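Local coordinates for probable Zn binding protein (PDB 3Q69) that probably takes part in mucus adhesion, as the Muc B2-like domain of a putative mucus-binding protein that may also bind zinc, at residues 15-20 with 64-69; 35-40 with 48-53; 79-84 with 94-99. All coordinates share one frame; numbering follows the deposited sequence.

Contact 1: residues 15-20 with 64-69; sequences IHYRYE and PSPVII
The Tyr17 ring takes Pro66 over one face and Ser65 at its edge. Pro66 CD stands 3.9 Å from the centroid of the Tyr17 ring, 29° off the normal, a CH-pi contact displaced toward the CE1 side, where Tyr17 CE1 and Pro66 CD are 3.5 Å apart. In the plane of the same ring, a water at the edge links two hydroxyls: it lies 2.8 Å from Tyr17 OH and donates to Ser65 OG, also at 2.8 Å. Ser65 OG is hydrogen-bonded to Lys75 O as well, so the serine ties the water to a second piece of backbone. Tyr19 meets Ile68 at its phenolic end: Tyr19 OH is 3.6 Å from Ile68 CD1, and Ile68 CG2 is almost as close. With CG beside the backbone N (chi1 -73°), the Tyr19 ring swings so that its hydroxyl end lies close to Ile68. A leucine in place of Tyr17 would probably leave Pro66 CD without its aromatic face and the bridging water without one of its two hydroxyls. The contact joins the end of strand 2-19 to the irregular segment 64-69, which leads from strand 55-64 toward strand 71-73. Leu63 of strand 55-64 and Tyr102 of strand 96-104 also pack on Tyr17, while Tyr71 meets Tyr19 edge-to-face and Ala25 of strand 24-25 touches both Tyr19 and Ile68.

Contact 2: residues 35-40 with 48-53; sequences FTQSGK and EIWDSK
Lys40 and Ile49 exchange two backbone hydrogen bonds. Ile49 N reaches Lys40 O at 2.7 Å, and Lys40 N gives the longer return bond to Ile49 O at 3.2 Å, with an N-H...O angle of 170°. Beside this pair, Glu48 CA makes a CA-H...O contact with Lys40 O. Farther along, a water bridges the two segments: it accepts from Gln37 NE2 and, at 2.9 Å, from Asp51 N, and donates to Ser38 O. The Gln37 amide is held at its other end too, since OE1 accepts from Arg7 NH1. Lys40 and Ile49 form an antiparallel hydrogen-bonded pair in the beta hairpin of strands 27-42 and 48-49, and the short strand 48-49 is an outer strand of the mixed sheet. Beyond it the chain turns at Asp51, whose OD1 accepts from Lys53 N at 2.8 Å in an Asx turn.

Trp50 and Gln37 carry much of the side-chain packing. The six-membered ring of Trp50 reaches back alongside 37-39: Gln37 O lies at the ring edge, 3.5 Å from Trp50 CZ3, and Gly39 N comes equally near that carbon from an oblique direction. The absence of a side chain at Gly39 matters here, because a CB would clash with Trp50 CE3 and Ile49 O. Gln37, with CG anti to the backbone N (chi1 167°), runs extended past the indole and brings CD to 3.7 Å from Trp50 CE3, its amide plane inclined 54° to the ring. Arg7 and Ile5 of strand 2-19 add to the indole's surroundings, Arg7 through a cation-pi interaction, while Glu48 turns its carboxylate to a salt bridge with Arg41.

Contact 3: residues 79-84 with 94-99; sequences GPDEVT and QNREET
Asp81 and Arg96 reach across to each other and form a side-on, two-nitrogen salt bridge between the two beta sheets of this elongated Muc B2-like domain. Strand 81-84 belongs to the two-stranded sheet and strand 96-99 to the mixed one; their axes come no closer than 11.1 Å, so side chains make the connection. Arg96 NE points almost straight at Asp81 OD2, 2.9 Å away, and Arg96 NH2 reaches Asp81 OD1 at 3.0 Å. Both oxygens lie near the guanidinium plane, yet the carboxylate is twisted 43° against it: OD1 is met on its syn side, OD2 from above the carboxylate plane. The arginine bends at chi2 and chi3 (-58° and -117°), which folds its head back until NH1 donates to Gln94 O at 3.0 Å. Three nitrogens are thus bonded, probably fixing the guanidinium's rotation. Val83 runs alongside the arginine, pointing the other way, and sets CG2 over the centre of one guanidinium face, 3.5 Å from Arg96 CZ. Phe60 of strand 55-64 also touches Arg96, and Val11 of strand 2-19 packs on Val83. At the other end, Gln94, its chain stretched out, brings its amide to Thr84, where it spans two sites: NE2 donates to Thr84 O at 2.9 Å, while OE1 accepts from a water that itself accepts from Thr84 N, 2.9 Å away.

The three contacts are spread along an elongated, helix-free domain. Contacts 1 and 2 lie on opposite sides of the chain's centre, their own centres about 40 Å apart and nearest atoms about 15 Å; contact 3 lies between, about 17 Å from the centre of contact 1 and 24 Å from that of contact 2. Strand 2-19 lies between strands 27-42 and 96-104 in the mixed sheet, which all three contacts reach. Contacts 1 and 3 touch directly, with His16 NE2 and Glu97 OE2 2.6 Å apart in a probable hydrogen bond and Ile15 packed on Glu98. Between contacts 2 and 3, Phe35 CZ packs 3.6 Å from Val83 O.

Contact 1: residues 15-20 with 64-69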
loop_
_atom_site.group_PDB
_atom_site.type_symbol
_atom_site.label_atom_id
_atom_site.label_comp_id
_atom_site.label_asym_id
_atom_site.label_seq_id
_atom_site.Cartn_x
_atom_site.Cartn_y
_atom_site.Cartn_z
ATOM N N ILE A 15 9.582 -0.507 2.525
ATOM C CA ILE A 15 10.571 0.425 3.042
ATOM C C ILE A 15 11.963 -0.208 3.106
ATOM O O ILE A 15 12.163 -1.226 3.772
ATOM C CB ILE A 15 10.180 0.907 4.455
ATOM C CG1 ILE A 15 8.782 1.513 4.432
ATOM C CG2 ILE A 15 11.185 1.945 4.949
ATOM C CD1 ILE A 15 8.670 2.738 3.581
ATOM N N HIS A 16 12.921 0.410 2.419
ATOM C CA HIS A 16 14.292 -0.084 2.389
ATOM C C HIS A 16 15.129 0.694 3.395
ATOM O O HIS A 16 14.903 1.896 3.619
ATOM C CB HIS A 16 14.889 0.082 0.988
ATOM C CG HIS A 16 14.211 -0.748 -0.061
ATOM N ND1 HIS A 16 14.190 -2.121 -0.024
ATOM C CD2 HIS A 16 13.541 -0.383 -1.181
ATOM C CE1 HIS A 16 13.532 -2.575 -1.085
ATOM N NE2 HIS A 16 13.132 -1.543 -1.796
ATOM N N TYR A 17 16.088 0.005 4.007
ATOM C CA TYR A 17 16.966 0.627 4.986
ATOM C C TYR A 17 18.407 0.371 4.559
ATOM O O TYR A 17 18.864 -0.762 4.550
ATOM C CB TYR A 17 16.701 0.042 6.373
ATOM C CG TYR A 17 15.281 0.263 6.848
ATOM C CD1 TYR A 17 14.859 1.514 7.270
ATOM C CD2 TYR A 17 14.348 -0.771 6.833
ATOM C CE1 TYR A 17 13.547 1.733 7.661
ATOM C CE2 TYR A 17 13.026 -0.562 7.225
ATOM C CZ TYR A 17 12.638 0.696 7.638
ATOM O OH TYR A 17 11.343 0.931 8.034
ATOM N N ARG A 18 19.105 1.435 4.186
ATOM C CA ARG A 18 20.486 1.335 3.743
ATOM C C ARG A 18 21.376 2.423 4.336
ATOM O O ARG A 18 20.892 3.439 4.858
ATOM C CB ARG A 18 20.541 1.415 2.218
ATOM C CG ARG A 18 19.875 0.245 1.522
ATOM C CD ARG A 18 20.122 0.284 0.030
ATOM N NE ARG A 18 19.857 -1.000 -0.602
ATOM C CZ ARG A 18 20.143 -1.279 -1.871
ATOM N NH1 ARG A 18 20.703 -0.357 -2.649
ATOM N NH2 ARG A 18 19.882 -2.489 -2.358
ATOM N N TYR A 19 22.684 2.197 4.265
ATOM C CA TYR A 19 23.656 3.172 4.746
ATOM C C TYR A 19 23.987 4.009 3.516
ATOM O O TYR A 19 23.659 3.614 2.396
ATOM C CB TYR A 19 24.915 2.467 5.249
ATOM C CG TYR A 19 24.735 1.740 6.565
ATOM C CD1 TYR A 19 24.692 2.440 7.780
ATOM C CD2 TYR A 19 24.605 0.355 6.603
ATOM C CE1 TYR A 19 24.525 1.770 8.990
ATOM C CE2 TYR A 19 24.438 -0.324 7.814
ATOM C CZ TYR A 19 24.399 0.384 8.996
ATOM O OH TYR A 19 24.230 -0.284 10.193
ATOM N N GLU A 20 24.621 5.159 3.713
ATOM C CA GLU A 20 24.978 6.023 2.591
ATOM C C GLU A 20 25.752 5.284 1.507
ATOM O O GLU A 20 25.608 5.587 0.324
ATOM C CB GLU A 20 25.805 7.210 3.067
ATOM C CG GLU A 20 25.059 8.156 3.985
ATOM C CD GLU A 20 25.886 9.373 4.352
ATOM O OE1 GLU A 20 26.991 9.195 4.919
ATOM O OE2 GLU A 20 25.431 10.506 4.069
ATOM N N PRO A 64 8.113 4.024 12.532
ATOM C CA PRO A 64 9.350 4.599 13.066
ATOM C C PRO A 64 10.557 3.846 12.504
ATOM O O PRO A 64 10.584 2.619 12.486
ATOM C CB PRO A 64 9.197 4.400 14.573
ATOM C CG PRO A 64 7.733 4.410 14.783
ATOM C CD PRO A 64 7.239 3.568 13.622
ATOM N N SER A 65 11.560 4.581 12.047
ATOM C CA SER A 65 12.754 3.948 11.489
ATOM C C SER A 65 13.618 3.311 12.582
ATOM O O SER A 65 13.746 3.853 13.689
ATOM C CB SER A 65 13.579 4.986 10.736
ATOM O OG SER A 65 12.927 5.398 9.554
ATOM N N PRO A 66 14.211 2.146 12.292
ATOM C CA PRO A 66 15.053 1.488 13.294
ATOM C C PRO A 66 16.192 2.398 13.719
ATOM O O PRO A 66 16.807 3.062 12.890
ATOM C CB PRO A 66 15.562 0.249 12.563
ATOM C CG PRO A 66 14.440 -0.057 11.613
ATOM C CD PRO A 66 14.095 1.318 11.082
ATOM N N VAL A 67 16.461 2.437 15.017
ATOM C CA VAL A 67 17.554 3.254 15.532
ATOM C C VAL A 67 18.825 2.424 15.485
ATOM O O VAL A 67 18.873 1.319 16.024
ATOM C CB VAL A 67 17.303 3.699 16.982
ATOM C CG1 VAL A 67 18.481 4.518 17.483
ATOM C CG2 VAL A 67 16.018 4.516 17.050
ATOM N N ILE A 68 19.844 2.954 14.816
ATOM C CA ILE A 68 21.124 2.269 14.681
ATOM C C ILE A 68 22.207 3.115 15.338
ATOM O O ILE A 68 22.454 4.260 14.936
ATOM C CB ILE A 68 21.472 2.034 13.198
ATOM C CG1 ILE A 68 20.542 0.963 12.617
ATOM C CG2 ILE A 68 22.927 1.610 13.064
ATOM C CD1 ILE A 68 20.847 0.575 11.179
ATOM N N ILE A 69 22.835 2.548 16.362
ATOM C CA ILE A 69 23.888 3.229 17.110
ATOM C C ILE A 69 25.010 3.748 16.208
ATOM O O ILE A 69 25.581 2.995 15.422
ATOM C CB ILE A 69 24.498 2.279 18.181
ATOM C CG1 ILE A 69 23.390 1.758 19.095
ATOM C CG2 ILE A 69 25.551 3.010 18.999
ATOM C CD1 ILE A 69 23.861 0.770 20.144
HETATM O O HOH W 1 10.992 3.537 8.889
#

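Contact 2: residues 35-40 with 48-53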
loop_
_atom_site.group_PDB
_atom_site.type_symbol
_atom_site.label_atom_id
_atom_site.label_comp_id
_atom_site.label_asym_id
_atom_site.label_seq_id
_atom_site.Cartn_x
_atom_site.Cartn_y
_atom_site.Cartn_z
ATOM N N PHE A 35 -8.036 -4.209 -0.472
ATOM C CA PHE A 35 -9.290 -3.534 -0.791
ATOM C C PHE A 35 -10.182 -4.459 -1.619
ATOM O O PHE A 35 -9.776 -4.958 -2.679
ATOM C CB PHE A 35 -9.011 -2.285 -1.622
ATOM C CG PHE A 35 -8.141 -1.275 -0.949
ATOM C CD1 PHE A 35 -8.687 -0.102 -0.434
ATOM C CD2 PHE A 35 -6.776 -1.485 -0.828
ATOM C CE1 PHE A 35 -7.875 0.865 0.197
ATOM C CE2 PHE A 35 -5.952 -0.540 -0.206
ATOM C CZ PHE A 35 -6.503 0.635 0.307
ATOM N N THR A 36 -11.402 -4.680 -1.151
ATOM C CA THR A 36 -12.308 -5.559 -1.864
ATOM C C THR A 36 -13.662 -4.913 -2.066
ATOM O O THR A 36 -14.320 -4.525 -1.109
ATOM C CB THR A 36 -12.521 -6.906 -1.116
ATOM O OG1 THR A 36 -11.297 -7.643 -1.104
ATOM C CG2 THR A 36 -13.579 -7.775 -1.840
ATOM N N GLN A 37 -14.067 -4.783 -3.324
ATOM C CA GLN A 37 -15.367 -4.221 -3.659
ATOM C C GLN A 37 -16.316 -5.332 -4.072
ATOM O O GLN A 37 -15.918 -6.278 -4.778
ATOM C CB GLN A 37 -15.235 -3.222 -4.800
ATOM C CG GLN A 37 -16.545 -2.807 -5.419
ATOM C CD GLN A 37 -16.391 -1.752 -6.502
ATOM O OE1 GLN A 37 -15.346 -1.642 -7.136
ATOM N NE2 GLN A 37 -17.453 -1.009 -6.753
ATOM N N SER A 38 -17.560 -5.230 -3.607
ATOM C CA SER A 38 -18.597 -6.196 -3.945
ATOM C C SER A 38 -19.477 -5.640 -5.061
ATOM O O SER A 38 -19.630 -4.436 -5.217
ATOM C CB SER A 38 -19.477 -6.507 -2.738
ATOM O OG SER A 38 -18.754 -7.247 -1.773
ATOM N N GLY A 39 -20.052 -6.542 -5.841
ATOM C CA GLY A 39 -20.909 -6.152 -6.945
ATOM C C GLY A 39 -21.810 -7.311 -7.333
ATOM O O GLY A 39 -21.882 -8.319 -6.639
ATOM N N LYS A 40 -22.494 -7.173 -8.461
ATOM C CA LYS A 40 -23.388 -8.212 -8.932
ATOM C C LYS A 40 -23.156 -8.480 -10.409
ATOM O O LYS A 40 -22.630 -7.639 -11.121
ATOM C CB LYS A 40 -24.853 -7.787 -8.741
ATOM C CG LYS A 40 -25.251 -7.423 -7.311
ATOM C CD LYS A 40 -25.239 -8.635 -6.385
ATOM C CE LYS A 40 -25.447 -8.212 -4.927
ATOM N NZ LYS A 40 -25.153 -9.343 -3.974
ATOM N N GLU A 48 -21.723 -7.095 -15.577
ATOM C CA GLU A 48 -21.220 -6.976 -14.220
ATOM C C GLU A 48 -21.506 -5.548 -13.773
ATOM O O GLU A 48 -21.089 -4.596 -14.421
ATOM C CB GLU A 48 -19.718 -7.270 -14.177
ATOM C CG GLU A 48 -19.342 -8.586 -14.857
ATOM C CD GLU A 48 -18.024 -9.125 -14.382
ATOM O OE1 GLU A 48 -17.030 -8.377 -14.406
ATOM O OE2 GLU A 48 -17.972 -10.304 -13.977
ATOM N N ILE A 49 -22.229 -5.404 -12.668
ATOM C CA ILE A 49 -22.598 -4.084 -12.177
ATOM C C ILE A 49 -21.840 -3.663 -10.929
ATOM O O ILE A 49 -21.921 -4.323 -9.900
ATOM C CB ILE A 49 -24.114 -3.999 -11.887
ATOM C CG1 ILE A 49 -24.918 -4.291 -13.151
ATOM C CG2 ILE A 49 -24.464 -2.614 -11.376
ATOM C CD1 ILE A 49 -25.109 -5.766 -13.448
ATOM N N TRP A 50 -21.076 -2.581 -11.042
ATOM C CA TRP A 50 -20.300 -2.073 -9.913
ATOM C C TRP A 50 -20.747 -0.662 -9.524
ATOM O O TRP A 50 -21.003 0.151 -10.397
ATOM C CB TRP A 50 -18.810 -2.039 -10.264
ATOM C CG TRP A 50 -18.241 -3.333 -10.692
ATOM C CD1 TRP A 50 -18.004 -3.755 -11.980
ATOM C CD2 TRP A 50 -17.808 -4.395 -9.836
ATOM N NE1 TRP A 50 -17.446 -5.010 -11.963
ATOM C CE2 TRP A 50 -17.313 -5.426 -10.664
ATOM C CE3 TRP A 50 -17.791 -4.575 -8.446
ATOM C CZ2 TRP A 50 -16.808 -6.623 -10.146
ATOM C CZ3 TRP A 50 -17.292 -5.771 -7.934
ATOM C CH2 TRP A 50 -16.806 -6.778 -8.785
ATOM N N ASP A 51 -20.847 -0.362 -8.230
ATOM C CA ASP A 51 -21.244 0.989 -7.824
ATOM C C ASP A 51 -20.126 1.966 -8.196
ATOM O O ASP A 51 -19.050 1.971 -7.589
ATOM C CB ASP A 51 -21.500 1.071 -6.321
ATOM C CG ASP A 51 -22.107 2.413 -5.911
ATOM O OD1 ASP A 51 -21.591 3.462 -6.370
ATOM O OD2 ASP A 51 -23.089 2.413 -5.139
ATOM N N SER A 52 -20.402 2.796 -9.194
ATOM C CA SER A 52 -19.444 3.771 -9.702
ATOM C C SER A 52 -18.853 4.742 -8.688
ATOM O O SER A 52 -17.740 5.264 -8.883
ATOM C CB SER A 52 -20.088 4.576 -10.823
ATOM O OG SER A 52 -19.123 5.374 -11.492
ATOM N N LYS A 53 -19.587 4.979 -7.606
ATOM C CA LYS A 53 -19.134 5.912 -6.587
ATOM C C LYS A 53 -18.489 5.216 -5.390
ATOM O O LYS A 53 -18.157 5.872 -4.407
ATOM C CB LYS A 53 -20.304 6.774 -6.111
ATOM C CG LYS A 53 -20.937 7.621 -7.204
ATOM C CD LYS A 53 -19.957 8.648 -7.747
ATOM C CE LYS A 53 -20.611 9.542 -8.787
ATOM N NZ LYS A 53 -19.655 10.537 -9.345
HETATM O O HOH W 2 -19.727 -1.364 -5.769
#

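Contact 3: residues 79-84 with 94-99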
loop_
_atom_site.group_PDB
_atom_site.type_symbol
_atom_site.label_atom_id
_atom_site.label_comp_id
_atom_site.label_asym_id
_atom_site.label_seq_id
_atom_site.Cartn_x
_atom_site.Cartn_y
_atom_site.Cartn_z
ATOM N N GLY A 79 5.518 7.584 6.820
ATOM C CA GLY A 79 4.067 7.588 6.916
ATOM C C GLY A 79 3.615 8.515 8.018
ATOM O O GLY A 79 4.433 9.278 8.521
ATOM N N PRO A 80 2.330 8.497 8.409
ATOM C CA PRO A 80 1.265 7.640 7.868
ATOM C C PRO A 80 0.985 7.965 6.395
ATOM O O PRO A 80 1.272 9.080 5.917
ATOM C CB PRO A 80 0.069 7.966 8.762
ATOM C CG PRO A 80 0.312 9.385 9.148
ATOM C CD PRO A 80 1.799 9.394 9.451
ATOM N N ASP A 81 0.399 7.010 5.681
ATOM C CA ASP A 81 0.107 7.208 4.267
ATOM C C ASP A 81 -1.270 6.658 3.926
ATOM O O ASP A 81 -1.496 5.437 3.983
ATOM C CB ASP A 81 1.193 6.515 3.438
ATOM C CG ASP A 81 1.113 6.842 1.956
ATOM O OD1 ASP A 81 0.137 7.490 1.523
ATOM O OD2 ASP A 81 2.031 6.447 1.212
ATOM N N GLU A 82 -2.197 7.555 3.597
ATOM C CA GLU A 82 -3.550 7.141 3.249
ATOM C C GLU A 82 -3.650 6.746 1.785
ATOM O O GLU A 82 -3.265 7.517 0.876
ATOM C CB GLU A 82 -4.564 8.251 3.518
ATOM C CG GLU A 82 -4.820 8.548 4.983
ATOM C CD GLU A 82 -6.087 9.355 5.184
ATOM O OE1 GLU A 82 -6.456 10.098 4.244
ATOM O OE2 GLU A 82 -6.706 9.259 6.278
ATOM N N VAL A 83 -4.188 5.548 1.560
ATOM C CA VAL A 83 -4.355 5.019 0.213
ATOM C C VAL A 83 -5.833 4.812 -0.065
ATOM O O VAL A 83 -6.539 4.242 0.746
ATOM C CB VAL A 83 -3.612 3.671 0.038
ATOM C CG1 VAL A 83 -3.952 3.039 -1.283
ATOM C CG2 VAL A 83 -2.142 3.897 0.143
ATOM N N THR A 84 -6.289 5.307 -1.206
ATOM C CA THR A 84 -7.675 5.179 -1.601
ATOM C C THR A 84 -7.790 4.443 -2.927
ATOM O O THR A 84 -6.985 4.630 -3.848
ATOM C CB THR A 84 -8.363 6.553 -1.741
ATOM O OG1 THR A 84 -8.458 7.173 -0.454
ATOM C CG2 THR A 84 -9.792 6.372 -2.275
ATOM N N GLN A 94 -0.843 0.997 -6.922
ATOM C CA GLN A 94 -0.493 2.176 -6.128
ATOM C C GLN A 94 0.542 1.871 -5.057
ATOM O O GLN A 94 0.646 2.590 -4.064
ATOM C CB GLN A 94 -1.740 2.719 -5.436
ATOM C CG GLN A 94 -2.921 2.888 -6.335
ATOM C CD GLN A 94 -4.054 3.644 -5.638
ATOM O OE1 GLN A 94 -3.857 4.763 -5.156
ATOM N NE2 GLN A 94 -5.236 3.029 -5.567
ATOM N N ASN A 95 1.306 0.805 -5.257
ATOM C CA ASN A 95 2.292 0.411 -4.272
ATOM C C ASN A 95 3.280 1.529 -3.931
ATOM O O ASN A 95 3.673 2.300 -4.783
ATOM C CB ASN A 95 3.028 -0.833 -4.766
ATOM C CG ASN A 95 2.076 -1.935 -5.191
ATOM O OD1 ASN A 95 1.044 -2.151 -4.562
ATOM N ND2 ASN A 95 2.430 -2.654 -6.252
ATOM N N ARG A 96 3.669 1.608 -2.668
ATOM C CA ARG A 96 4.606 2.622 -2.213
ATOM C C ARG A 96 5.938 1.930 -1.961
ATOM O O ARG A 96 5.985 0.738 -1.597
ATOM C CB ARG A 96 4.150 3.257 -0.893
ATOM C CG ARG A 96 2.637 3.252 -0.622
ATOM C CD ARG A 96 1.859 3.960 -1.692
ATOM N NE ARG A 96 1.163 5.135 -1.194
ATOM C CZ ARG A 96 0.145 5.707 -1.832
ATOM N NH1 ARG A 96 -0.286 5.195 -2.979
ATOM N NH2 ARG A 96 -0.432 6.800 -1.343
ATOM N N GLU A 97 7.014 2.686 -2.142
ATOM C CA GLU A 97 8.353 2.172 -1.933
ATOM C C GLU A 97 9.344 3.307 -1.749
ATOM O O GLU A 97 9.408 4.226 -2.557
ATOM C CB GLU A 97 8.782 1.283 -3.118
ATOM C CG GLU A 97 10.271 0.890 -3.104
ATOM C CD GLU A 97 10.631 -0.190 -4.121
ATOM O OE1 GLU A 97 10.072 -0.186 -5.239
ATOM O OE2 GLU A 97 11.494 -1.037 -3.808
ATOM N N GLU A 98 10.096 3.267 -0.660
ATOM C CA GLU A 98 11.115 4.276 -0.450
ATOM C C GLU A 98 12.280 3.733 0.364
ATOM O O GLU A 98 12.227 2.633 0.931
ATOM C CB GLU A 98 10.519 5.544 0.195
ATOM C CG GLU A 98 9.677 5.380 1.472
ATOM C CD GLU A 98 9.176 6.729 2.005
ATOM O OE1 GLU A 98 10.005 7.600 2.388
ATOM O OE2 GLU A 98 7.943 6.927 2.039
ATOM N N THR A 99 13.355 4.500 0.405
ATOM C CA THR A 99 14.519 4.082 1.145
ATOM C C THR A 99 14.868 5.113 2.200
ATOM O O THR A 99 14.800 6.314 1.961
ATOM C CB THR A 99 15.716 3.909 0.198
ATOM O OG1 THR A 99 15.360 3.019 -0.871
ATOM C CG2 THR A 99 16.914 3.354 0.947
HETATM O O HOH W 3 -4.407 6.490 -3.107
#